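Local coordinates for protein methyltransferase (PDB 2B78) that is probably an S-adenosylmethionine-dependent methyltransferase, perhaps acting on RNA, whose substrate is not established, at residues V71-F74 and I75-Q79; S81-K84 and R85-F88; Y275-Y278 and A279-H283. All blocks are in the same frame, centred on the assembly; numbering follows the deposited sequence.

Overall arrangement
All three contacts are local, between residues three or four apart. Contacts 1 and 2 follow one another on helix 71-83, their centres about 15 Å apart, whereas contact 3 lies on helix 272-281, its centre about 54 Å from that of contact 1 and across the centre of the chain. Contact 1 is mainly apolar, with buried Phe74 and Phe78 on the inner helix face and Thr72 and Lys76 on the exposed one. Contact 2 is polar: where helix 71-83 gives way to helix 86-90, a buried arginine takes over a helix-end carbonyl. Contact 3 closes a helix of the methyltransferase domain, with buried Tyr275, Phe276 and Ala279 inside and Lys277, Arg281 and His282 at the surface.

Contact 1: residues V71-F74 and I75-Q79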
loop_
_atom_site.group_PDB
_atom_site.type_symbol
_atom_site.label_atom_id
_atom_site.label_comp_id
_atom_site.label_asym_id
_atom_site.label_seq_id
_atom_site.Cartn_x
_atom_site.Cartn_y
_atom_site.Cartn_z
ATOM N N VAL A 71 -24.524 13.180 -3.707
ATOM C CA VAL A 71 -24.235 12.592 -2.407
ATOM C C VAL A 71 -24.860 11.205 -2.222
ATOM O O VAL A 71 -24.256 10.325 -1.601
ATOM C CB VAL A 71 -24.652 13.559 -1.255
ATOM C CG1 VAL A 71 -26.146 13.796 -1.267
ATOM C CG2 VAL A 71 -24.190 13.000 0.081
ATOM N N THR A 72 -26.047 10.986 -2.780
ATOM C CA THR A 72 -26.693 9.682 -2.643
ATOM C C THR A 72 -25.904 8.573 -3.334
ATOM O O THR A 72 -25.871 7.434 -2.859
ATOM C CB THR A 72 -28.130 9.697 -3.205
ATOM O OG1 THR A 72 -28.975 10.436 -2.315
ATOM C CG2 THR A 72 -28.672 8.278 -3.337
ATOM N N TYR A 73 -25.272 8.904 -4.452
ATOM C CA TYR A 73 -24.493 7.910 -5.174
ATOM C C TYR A 73 -23.345 7.420 -4.294
ATOM O O TYR A 73 -23.018 6.237 -4.299
ATOM C CB TYR A 73 -23.935 8.498 -6.466
ATOM C CG TYR A 73 -23.215 7.473 -7.314
ATOM C CD1 TYR A 73 -23.927 6.527 -8.051
ATOM C CD2 TYR A 73 -21.820 7.444 -7.371
ATOM C CE1 TYR A 73 -23.270 5.577 -8.828
ATOM C CE2 TYR A 73 -21.151 6.495 -8.149
ATOM C CZ TYR A 73 -21.884 5.570 -8.874
ATOM O OH TYR A 73 -21.235 4.643 -9.655
ATOM N N PHE A 74 -22.733 8.330 -3.535
ATOM C CA PHE A 74 -21.632 7.942 -2.661
ATOM C C PHE A 74 -22.123 7.201 -1.420
ATOM O O PHE A 74 -21.433 6.312 -0.909
ATOM C CB PHE A 74 -20.790 9.168 -2.290
ATOM C CG PHE A 74 -19.961 9.689 -3.431
ATOM C CD1 PHE A 74 -18.903 8.938 -3.939
ATOM C CD2 PHE A 74 -20.266 10.904 -4.032
ATOM C CE1 PHE A 74 -18.167 9.394 -5.037
ATOM C CE2 PHE A 74 -19.537 11.364 -5.124
ATOM C CZ PHE A 74 -18.487 10.607 -5.628
ATOM N N ILE A 75 -23.314 7.544 -0.934
ATOM C CA ILE A 75 -23.864 6.842 0.231
ATOM C C ILE A 75 -24.008 5.360 -0.144
ATOM O O ILE A 75 -23.653 4.468 0.639
ATOM C CB ILE A 75 -25.250 7.431 0.637
ATOM C CG1 ILE A 75 -25.042 8.791 1.304
ATOM C CG2 ILE A 75 -25.983 6.488 1.578
ATOM C CD1 ILE A 75 -26.321 9.574 1.534
ATOM N N LYS A 76 -24.504 5.103 -1.351
ATOM C CA LYS A 76 -24.681 3.739 -1.844
ATOM C C LYS A 76 -23.330 3.031 -1.920
ATOM O O LYS A 76 -23.193 1.890 -1.487
ATOM C CB LYS A 76 -25.307 3.747 -3.242
ATOM C CG LYS A 76 -26.681 4.413 -3.335
ATOM C CD LYS A 76 -27.756 3.587 -2.645
ATOM C CE LYS A 76 -29.142 4.158 -2.918
ATOM N NZ LYS A 76 -30.206 3.379 -2.221
ATOM N N LEU A 77 -22.335 3.709 -2.486
ATOM C CA LEU A 77 -21.004 3.119 -2.606
ATOM C C LEU A 77 -20.411 2.753 -1.252
ATOM O O LEU A 77 -19.842 1.672 -1.089
ATOM C CB LEU A 77 -20.049 4.072 -3.331
ATOM C CG LEU A 77 -20.173 4.147 -4.855
ATOM C CD1 LEU A 77 -19.146 5.115 -5.401
ATOM C CD2 LEU A 77 -19.964 2.746 -5.458
ATOM N N PHE A 78 -20.528 3.650 -0.278
ATOM C CA PHE A 78 -19.970 3.369 1.040
ATOM C C PHE A 78 -20.761 2.315 1.807
ATOM O O PHE A 78 -20.193 1.585 2.615
ATOM C CB PHE A 78 -19.840 4.662 1.857
ATOM C CG PHE A 78 -18.853 5.647 1.279
ATOM C CD1 PHE A 78 -17.617 5.212 0.798
ATOM C CD2 PHE A 78 -19.153 7.006 1.217
ATOM C CE1 PHE A 78 -16.699 6.113 0.259
ATOM C CE2 PHE A 78 -18.242 7.920 0.680
ATOM C CZ PHE A 78 -17.015 7.474 0.202
ATOM N N GLN A 79 -22.065 2.225 1.562
ATOM C CA GLN A 79 -22.876 1.213 2.241
ATOM C C GLN A 79 -22.407 -0.165 1.793
ATOM O O GLN A 79 -22.348 -1.101 2.589
ATOM C CB GLN A 79 -24.366 1.378 1.905
ATOM C CG GLN A 79 -25.086 2.504 2.642
ATOM C CD GLN A 79 -26.522 2.711 2.140
ATOM O OE1 GLN A 79 -27.363 3.279 2.841
ATOM N NE2 GLN A 79 -26.795 2.260 0.919
#
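Leu77 and Tyr73, one helical turn apart, make the closest apolar side-chain contact between 71-74 and 75-79. From its CB, 3.6 Å from Phe74 O, the Leu77 side chain runs back over the preceding turn. CG is anti to its own carbonyl carbon (chi1 -78°), which carries the branch toward the start of the helix, and lies 3.6 Å from Tyr73 O. CD1 then touches two aromatic side chains: it is 3.7 Å from Tyr73 CE2 and 4.1 Å from Phe74 CD1, approaching both rings obliquely.

Phe78 lies back on Phe74 in another way: its CD2 comes within 3.2 Å of Phe74 O, while CE2 touches Phe74 CB. That same carbonyl accepts the Phe78 N-H at 2.9 Å, with an N-H...O angle of 165°. Bonds from Ile75, Lys76 and Leu77 N to the carbonyls of Val71, Thr72 and Tyr73 repeat the i to i+4 pattern of an alpha helix. On the exposed side Lys76 and Thr72 lie side by side and point the same way; a bend at chi2 (-70°) turns the lysine chain so that CE meets Thr72 CG2 at 4.2 Å.

The buried rings look into the fold. Phe74 packs on Ile135 and Ala138 of helix 132-142 and meets Phe107 edge-to-face, and Phe78 makes edge-to-face pairs with Phe100 and Phe139. Tyr73 reaches Ile62 and Ser63, so helix 71-83 packs on helix 132-142 through one set of side chains and touches strand 57-63, in the PUA-like region, through Tyr73.

Contact 2: residues S81-K84 and R85-F88; sequences SKDK and RKNF
Arg85 folds back on the end of helix 71-83 and meets Ser81 and Lys82 through two donors. Its backbone N gives a hydrogen bond to Lys82 O at 3.0 Å, spanning three residues rather than four, and the donor stands 61° out of the carbonyl plane. The turn therefore tightens here, where the alpha-helical pattern is giving way.

From CB the Arg85 side chain returns along the preceding turn. CG, anti to the carbonyl carbon, lies 3.4 Å from Ser81 O, and the chain stays extended as far as NE. The turn about CD-NE (chi4 73°) then brings NH1 to Ser81 O at 3.0 Å, with an N-H...O angle of 155°. The oxygen sits at the edge of the guanidinium, in its plane, and NH1 also passes 3.6 Å from Ser81 CB. Thus a side-chain N-H serves a carbonyl four residues back.

Lys86 comes next and bends at chi3, which lays CE 3.3 Å from Asp83 O. Its NZ and Asp83 OD1 remain 4.6 Å apart, a spacing that would allow mild attraction but is not a salt bridge. The Phe88 ring meets that of Tyr97.

Arg85 is buried, and its other two nitrogens also have partners: NE bonds to Arg98 O, while NH2 bonds to Asp365 O and forms a salt bridge with Asp105. Its charge is probably stabilised by Asp105 together with the three carbonyls that accept its N-H groups, which fix the guanidinium and tie the helix end to strand 96-101 and to the loops of Asp105 and Asp365.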
loop_
_atom_site.group_PDB
_atom_site.type_symbol
_atom_site.label_atom_id
_atom_site.label_comp_id
_atom_site.label_asym_id
_atom_site.label_seq_id
_atom_site.Cartn_x
_atom_site.Cartn_y
_atom_site.Cartn_z
ATOM N N SER A 81 -19.305 -0.928 0.528
ATOM C CA SER A 81 -17.949 -1.170 1.006
ATOM C C SER A 81 -17.968 -1.542 2.485
ATOM O O SER A 81 -17.175 -2.369 2.944
ATOM C CB SER A 81 -17.070 0.064 0.766
ATOM O OG SER A 81 -17.557 1.198 1.466
ATOM N N LYS A 82 -18.883 -0.934 3.231
ATOM C CA LYS A 82 -19.016 -1.210 4.660
ATOM C C LYS A 82 -19.528 -2.630 4.901
ATOM O O LYS A 82 -19.019 -3.345 5.760
ATOM C CB LYS A 82 -19.980 -0.202 5.299
ATOM C CG LYS A 82 -20.263 -0.446 6.782
ATOM C CD LYS A 82 -21.051 0.714 7.379
ATOM C CE LYS A 82 -21.175 0.596 8.891
ATOM N NZ LYS A 82 -21.875 1.787 9.479
ATOM N N ASP A 83 -20.536 -3.034 4.142
ATOM C CA ASP A 83 -21.109 -4.367 4.295
ATOM C C ASP A 83 -20.128 -5.490 4.003
ATOM O O ASP A 83 -20.252 -6.575 4.563
ATOM C CB ASP A 83 -22.340 -4.529 3.404
ATOM C CG ASP A 83 -23.605 -4.032 4.073
ATOM O OD1 ASP A 83 -24.005 -4.636 5.094
ATOM O OD2 ASP A 83 -24.187 -3.039 3.587
ATOM N N LYS A 84 -19.154 -5.244 3.136
ATOM C CA LYS A 84 -18.183 -6.284 2.814
ATOM C C LYS A 84 -17.123 -6.419 3.898
ATOM O O LYS A 84 -16.358 -7.387 3.902
ATOM C CB LYS A 84 -17.472 -5.975 1.489
ATOM C CG LYS A 84 -18.395 -5.574 0.348
ATOM C CD LYS A 84 -17.594 -5.361 -0.933
ATOM C CE LYS A 84 -18.435 -4.714 -2.021
ATOM N NZ LYS A 84 -19.711 -5.439 -2.257
ATOM N N ARG A 85 -17.084 -5.464 4.821
ATOM C CA ARG A 85 -16.065 -5.464 5.863
ATOM C C ARG A 85 -16.523 -5.693 7.306
ATOM O O ARG A 85 -15.766 -5.427 8.245
ATOM C CB ARG A 85 -15.283 -4.148 5.783
ATOM C CG ARG A 85 -14.566 -3.924 4.449
ATOM C CD ARG A 85 -13.899 -2.554 4.405
ATOM N NE ARG A 85 -12.926 -2.419 3.317
ATOM C CZ ARG A 85 -13.232 -2.311 2.026
ATOM N NH1 ARG A 85 -14.503 -2.322 1.627
ATOM N NH2 ARG A 85 -12.261 -2.183 1.127
ATOM N N LYS A 86 -17.739 -6.205 7.484
ATOM C CA LYS A 86 -18.275 -6.459 8.823
ATOM C C LYS A 86 -17.342 -7.222 9.763
ATOM O O LYS A 86 -17.278 -6.914 10.957
ATOM C CB LYS A 86 -19.604 -7.211 8.727
ATOM C CG LYS A 86 -20.773 -6.357 8.282
ATOM C CD LYS A 86 -22.031 -7.194 8.084
ATOM C CE LYS A 86 -21.859 -8.178 6.931
ATOM N NZ LYS A 86 -23.123 -8.912 6.630
ATOM N N ASN A 87 -16.628 -8.213 9.241
ATOM C CA ASN A 87 -15.714 -9.000 10.069
ATOM C C ASN A 87 -14.539 -8.188 10.596
ATOM O O ASN A 87 -14.031 -8.454 11.689
ATOM C CB ASN A 87 -15.205 -10.219 9.295
ATOM C CG ASN A 87 -16.300 -11.222 9.022
ATOM O OD1 ASN A 87 -17.241 -11.352 9.807
ATOM N ND2 ASN A 87 -16.181 -11.948 7.916
ATOM N N PHE A 88 -14.105 -7.200 9.818
ATOM C CA PHE A 88 -13.009 -6.335 10.239
ATOM C C PHE A 88 -13.473 -5.463 11.409
ATOM O O PHE A 88 -12.932 -5.549 12.517
ATOM C CB PHE A 88 -12.565 -5.434 9.082
ATOM C CG PHE A 88 -11.718 -6.134 8.050
ATOM C CD1 PHE A 88 -10.405 -6.492 8.338
ATOM C CD2 PHE A 88 -12.236 -6.439 6.793
ATOM C CE1 PHE A 88 -9.616 -7.147 7.386
ATOM C CE2 PHE A 88 -11.455 -7.093 5.835
ATOM C CZ PHE A 88 -10.143 -7.446 6.136
#

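Contact 3: residues Y275-Y278 and A279-H283; sequences YFKY and ARRHH
The Tyr278 ring carries His282 over one face, with His282 CD2 3.3 Å above the plane and over its centre. The two ring planes are inclined at 54°, an oblique arrangement rather than a stack. At the edge of the imidazole lies Tyr278 O, 3.2 Å from His282 CD2, and the same oxygen accepts the His282 backbone N-H at 2.9 Å. Tyr278 CG is anti to its backbone N (chi1 -169°), which swings the ring toward the helix end where His282 can cover it.

One face of the Arg280 guanidinium rests on the backbone of the previous turn, near Phe276 O and with Lys277 CA 3.5 Å above its plane. A bend at chi3 (-70°) folds the group back there, and NH1 hydrogen-bonds to Gln316 of helix 306-319. Arg281 crosses the extended Lys277 chain obliquely at the exposed surface, although the exact position of the two tips is doubtful.

On the inner side Ala279 CB lies 4.3 Å from Tyr275 CE2, and Phe276 packs against helix 306-319. A Schellman motif ends the helix, with His283 as its positive-phi C-prime residue. Helix 272-281 links strands 265-269 and 286-291 in the Rossmann-like methyltransferase fold, and starts at Val272, a residue that binds S-adenosyl-L-homocysteine.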
loop_
_atom_site.group_PDB
_atom_site.type_symbol
_atom_site.label_atom_id
_atom_site.label_comp_id
_atom_site.label_asym_id
_atom_site.label_seq_id
_atom_site.Cartn_x
_atom_site.Cartn_y
_atom_site.Cartn_z
ATOM N N TYR A 275 25.197 0.186 3.632
ATOM C CA TYR A 275 25.116 -0.835 4.665
ATOM C C TYR A 275 25.580 -2.188 4.128
ATOM O O TYR A 275 26.163 -2.981 4.866
ATOM C CB TYR A 275 23.696 -0.979 5.226
ATOM C CG TYR A 275 23.692 -1.842 6.466
ATOM C CD1 TYR A 275 24.121 -1.328 7.691
ATOM C CD2 TYR A 275 23.363 -3.197 6.402
ATOM C CE1 TYR A 275 24.234 -2.142 8.823
ATOM C CE2 TYR A 275 23.468 -4.023 7.532
ATOM C CZ TYR A 275 23.907 -3.486 8.737
ATOM O OH TYR A 275 24.031 -4.286 9.853
ATOM N N PHE A 276 25.317 -2.459 2.850
ATOM C CA PHE A 276 25.744 -3.723 2.265
ATOM C C PHE A 276 27.258 -3.800 2.359
ATOM O O PHE A 276 27.816 -4.824 2.758
ATOM C CB PHE A 276 25.305 -3.831 0.797
ATOM C CG PHE A 276 23.886 -4.316 0.612
ATOM C CD1 PHE A 276 23.418 -5.425 1.311
ATOM C CD2 PHE A 276 23.039 -3.692 -0.304
ATOM C CE1 PHE A 276 22.124 -5.909 1.101
ATOM C CE2 PHE A 276 21.747 -4.168 -0.524
ATOM C CZ PHE A 276 21.288 -5.278 0.180
ATOM N N LYS A 277 27.921 -2.702 2.007
ATOM C CA LYS A 277 29.378 -2.628 2.059
ATOM C C LYS A 277 29.927 -2.744 3.487
ATOM O O LYS A 277 30.982 -3.342 3.718
ATOM C CB LYS A 277 29.852 -1.310 1.436
ATOM C CG LYS A 277 31.366 -1.141 1.465
ATOM C CD LYS A 277 31.803 0.115 0.727
ATOM C CE LYS A 277 33.318 0.199 0.646
ATOM N NZ LYS A 277 33.767 1.404 -0.099
ATOM N N TYR A 278 29.221 -2.143 4.434
ATOM C CA TYR A 278 29.607 -2.172 5.845
ATOM C C TYR A 278 29.516 -3.604 6.354
ATOM O O TYR A 278 30.373 -4.085 7.105
ATOM C CB TYR A 278 28.654 -1.291 6.658
ATOM C CG TYR A 278 29.102 -1.023 8.080
ATOM C CD1 TYR A 278 30.159 -0.153 8.342
ATOM C CD2 TYR A 278 28.469 -1.633 9.161
ATOM C CE1 TYR A 278 30.576 0.108 9.649
ATOM C CE2 TYR A 278 28.878 -1.383 10.475
ATOM C CZ TYR A 278 29.931 -0.510 10.709
ATOM O OH TYR A 278 30.345 -0.248 12.002
ATOM N N ALA A 279 28.456 -4.283 5.939
ATOM C CA ALA A 279 28.206 -5.659 6.347
ATOM C C ALA A 279 29.284 -6.597 5.812
ATOM O O ALA A 279 29.745 -7.503 6.515
ATOM C CB ALA A 279 26.838 -6.088 5.845
ATOM N N ARG A 280 29.674 -6.383 4.560
ATOM C CA ARG A 280 30.717 -7.203 3.953
ATOM C C ARG A 280 32.022 -6.971 4.707
ATOM O O ARG A 280 32.738 -7.918 5.050
ATOM C CB ARG A 280 30.891 -6.837 2.477
ATOM C CG ARG A 280 29.694 -7.175 1.594
ATOM C CD ARG A 280 30.087 -7.118 0.122
ATOM N NE ARG A 280 30.355 -5.760 -0.355
ATOM C CZ ARG A 280 29.424 -4.935 -0.822
ATOM N NH1 ARG A 280 28.156 -5.323 -0.876
ATOM N NH2 ARG A 280 29.758 -3.723 -1.256
ATOM N N ARG A 281 32.312 -5.701 4.973
ATOM C CA ARG A 281 33.521 -5.302 5.687
ATOM C C ARG A 281 33.637 -5.903 7.086
ATOM O O ARG A 281 34.727 -6.320 7.505
ATOM C CB ARG A 281 33.571 -3.772 5.771
ATOM C CG ARG A 281 34.668 -3.207 6.677
ATOM C CD ARG A 281 34.600 -1.683 6.720
ATOM N NE ARG A 281 34.720 -1.085 5.386
ATOM C CZ ARG A 281 33.740 -0.465 4.723
ATOM N NH1 ARG A 281 32.521 -0.332 5.250
ATOM N NH2 ARG A 281 33.979 0.022 3.509
ATOM N N HIS A 282 32.518 -5.966 7.802
ATOM C CA HIS A 282 32.504 -6.499 9.163
ATOM C C HIS A 282 31.992 -7.931 9.305
ATOM O O HIS A 282 31.740 -8.414 10.422
ATOM C CB HIS A 282 31.710 -5.544 10.055
ATOM C CG HIS A 282 32.347 -4.195 10.185
ATOM N ND1 HIS A 282 33.485 -3.982 10.934
ATOM C CD2 HIS A 282 32.039 -3.004 9.619
ATOM C CE1 HIS A 282 33.852 -2.718 10.823
ATOM N NE2 HIS A 282 32.991 -2.102 10.030
ATOM N N HIS A 283 31.863 -8.611 8.168
ATOM C CA HIS A 283 31.412 -10.002 8.121
ATOM C C HIS A 283 30.077 -10.228 8.809
ATOM O O HIS A 283 29.882 -11.238 9.493
ATOM C CB HIS A 283 32.467 -10.916 8.752
ATOM C CG HIS A 283 33.746 -10.982 7.974
ATOM N ND1 HIS A 283 34.905 -11.524 8.489
ATOM C CD2 HIS A 283 34.045 -10.581 6.715
ATOM C CE1 HIS A 283 35.863 -11.449 7.582
ATOM N NE2 HIS A 283 35.368 -10.882 6.496
#